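Local atomic coordinates of ferredoxin, 2Fe-2S (Aquifex aeolicus, PDB entry 1M2D), a protein that carries electrons through a single [2Fe-2S] cluster, as a thioredoxin-like ferredoxin that forms a homodimer in solution. Residues A[72-77]-A[83-88]. The protein carries 1 engineered substitution. Residues are numbered along the deposited sequence; the frame is centred on the assembly and turned at random.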
loop_
_atom_site.group_PDB
_atom_site.type_symbol
_atom_site.label_atom_id
_atom_site.label_comp_id
_atom_site.label_asym_id
_atom_site.label_seq_id
_atom_site.Cartn_x
_atom_site.Cartn_y
_atom_site.Cartn_z
ATOM N N VAL A 72 -4.759 10.610 2.737
ATOM C CA VAL A 72 -5.069 11.440 1.586
ATOM C C VAL A 72 -4.986 10.589 0.340
ATOM O O VAL A 72 -3.944 9.978 0.043
ATOM C CB VAL A 72 -4.093 12.615 1.482
ATOM C CG1 VAL A 72 -4.271 13.350 0.186
ATOM C CG2 VAL A 72 -4.273 13.543 2.674
ATOM N N TRP A 73 -6.072 10.523 -0.406
ATOM C CA TRP A 73 -6.150 9.841 -1.699
ATOM C C TRP A 73 -6.098 10.891 -2.778
ATOM O O TRP A 73 -6.922 11.804 -2.806
ATOM C CB TRP A 73 -7.450 9.034 -1.839
ATOM C CG TRP A 73 -7.532 7.844 -0.904
ATOM C CD1 TRP A 73 -7.467 7.816 0.445
ATOM C CD2 TRP A 73 -7.706 6.479 -1.337
ATOM N NE1 TRP A 73 -7.577 6.528 0.900
ATOM C CE2 TRP A 73 -7.717 5.687 -0.173
ATOM C CE3 TRP A 73 -7.826 5.869 -2.574
ATOM C CZ2 TRP A 73 -7.855 4.308 -0.241
ATOM C CZ3 TRP A 73 -7.983 4.482 -2.648
ATOM C CH2 TRP A 73 -7.996 3.726 -1.466
ATOM N N TYR A 74 -5.134 10.751 -3.681
ATOM C CA TYR A 74 -4.996 11.555 -4.876
ATOM C C TYR A 74 -5.455 10.770 -6.083
ATOM O O TYR A 74 -5.215 9.567 -6.178
ATOM C CB TYR A 74 -3.529 11.933 -5.048
ATOM C CG TYR A 74 -2.928 12.880 -4.063
ATOM C CD1 TYR A 74 -1.842 12.531 -3.263
ATOM C CD2 TYR A 74 -3.423 14.183 -3.969
ATOM C CE1 TYR A 74 -1.284 13.425 -2.374
ATOM C CE2 TYR A 74 -2.824 15.082 -3.107
ATOM C CZ TYR A 74 -1.759 14.707 -2.319
ATOM O OH TYR A 74 -1.178 15.577 -1.485
ATOM N N GLY A 75 -6.027 11.503 -7.041
ATOM C CA GLY A 75 -6.336 10.971 -8.350
ATOM C C GLY A 75 -5.759 11.801 -9.460
ATOM O O GLY A 75 -5.314 12.942 -9.251
ATOM N N GLN A 76 -5.736 11.212 -10.634
ATOM C CA GLN A 76 -5.290 11.876 -11.857
ATOM C C GLN A 76 -3.865 12.374 -11.776
ATOM O O GLN A 76 -3.523 13.391 -12.375
ATOM C CB GLN A 76 -6.221 13.019 -12.291
ATOM C CG GLN A 76 -7.654 12.578 -12.338
ATOM C CD GLN A 76 -8.453 13.817 -12.757
ATOM O OE1 GLN A 76 -8.845 13.943 -13.866
ATOM N NE2 GLN A 76 -8.613 14.755 -11.813
ATOM N N VAL A 77 -3.019 11.696 -10.986
ATOM C CA VAL A 77 -1.683 12.207 -10.784
ATOM C C VAL A 77 -0.837 12.017 -12.044
ATOM O O VAL A 77 -0.777 10.925 -12.601
ATOM C CB VAL A 77 -1.014 11.526 -9.587
ATOM C CG1 VAL A 77 0.367 12.096 -9.328
ATOM C CG2 VAL A 77 -1.891 11.640 -8.353
ATOM N N ASP A 83 6.532 16.589 -8.104
ATOM C CA ASP A 83 7.288 17.565 -7.352
ATOM C C ASP A 83 6.415 18.361 -6.385
ATOM O O ASP A 83 6.812 18.596 -5.264
ATOM C CB ASP A 83 7.956 18.567 -8.271
ATOM C CG ASP A 83 9.154 18.011 -8.968
ATOM O OD1 ASP A 83 9.686 16.978 -8.573
ATOM O OD2 ASP A 83 9.358 18.799 -9.916
ATOM N N GLU A 84 5.228 18.772 -6.844
ATOM C CA GLU A 84 4.362 19.562 -5.952
ATOM C C GLU A 84 3.946 18.720 -4.786
ATOM O O GLU A 84 3.878 19.193 -3.631
ATOM C CB GLU A 84 3.167 20.121 -6.722
ATOM C CG GLU A 84 2.383 21.099 -5.903
ATOM C CD GLU A 84 1.139 21.702 -6.550
ATOM O OE1 GLU A 84 0.886 21.439 -7.734
ATOM O OE2 GLU A 84 0.426 22.469 -5.872
ATOM N N ILE A 85 3.583 17.441 -5.010
ATOM C CA ILE A 85 3.185 16.617 -3.866
ATOM C C ILE A 85 4.361 16.454 -2.905
ATOM O O ILE A 85 4.161 16.540 -1.686
ATOM C CB ILE A 85 2.659 15.249 -4.368
ATOM C CG1 ILE A 85 1.371 15.386 -5.178
ATOM C CG2 ILE A 85 2.507 14.287 -3.189
ATOM C CD1 ILE A 85 0.924 14.141 -5.916
ATOM N N VAL A 86 5.561 16.209 -3.405
ATOM C CA VAL A 86 6.726 16.079 -2.550
ATOM C C VAL A 86 6.952 17.360 -1.739
ATOM O O VAL A 86 7.141 17.322 -0.523
ATOM C CB VAL A 86 7.949 15.733 -3.425
ATOM C CG1 VAL A 86 9.244 15.907 -2.652
ATOM C CG2 VAL A 86 7.782 14.333 -3.993
ATOM N N GLU A 87 6.990 18.498 -2.416
ATOM C CA GLU A 87 7.296 19.753 -1.748
ATOM C C GLU A 87 6.239 20.149 -0.764
ATOM O O GLU A 87 6.501 20.427 0.444
ATOM C CB GLU A 87 7.468 20.838 -2.820
ATOM C CG GLU A 87 8.587 20.596 -3.808
ATOM C CD GLU A 87 9.965 20.428 -3.226
ATOM O OE1 GLU A 87 10.395 21.347 -2.483
ATOM O OE2 GLU A 87 10.680 19.428 -3.383
ATOM N N LYS A 88 5.013 20.214 -1.228
ATOM C CA LYS A 88 3.942 20.795 -0.439
ATOM C C LYS A 88 3.457 19.847 0.639
ATOM O O LYS A 88 3.185 20.244 1.778
ATOM C CB LYS A 88 2.778 21.244 -1.327
ATOM C CG LYS A 88 3.088 22.375 -2.313
ATOM C CD LYS A 88 3.528 23.657 -1.566
ATOM C CE LYS A 88 3.592 24.836 -2.509
ATOM N NZ LYS A 88 4.546 25.855 -2.013
#
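The phenol OH of Tyr74 is gripped twice, by ND1 of His89 in helix 82-91 and by the backbone N of Val96, while its ring packs against Ile85 of that same helix. Strand 72-74 and this helix are consecutive elements of the thioredoxin-like fold, and the contact packs one side chain of the helix, Ile85, against the end of the strand and the loop after it. Tyrosine suits the place because its ring lies in the apolar layer between helix and sheet while its hydroxyl meets polar partners. CD1 of Ile85 sits over one ring face in a CH-pi contact, 4.3 Å from the centroid and 15° off the ring normal. The opposite face lies against CG1 of Val72, so a methyl lies over each face, both displaced toward the rim. Ile85, its ethyl branch set beside the backbone N (chi1 -65°) and then extended (chi2 169°), drives CD1 forward between Tyr74 and Val77; Phe34 of helix 27-40 also touches the Ile85 side chain. In the loop, compact, beta-branched Val77 fills a buried apolar site, also touching Val65 and Val30. Two more apolar contacts complete the join: Ile85 CG2 lies 4.0 Å from ring carbon Tyr74 CE1, and methyls Val77 CG1 and Ile85 CD1 meet tip to tip at 4.0 Å.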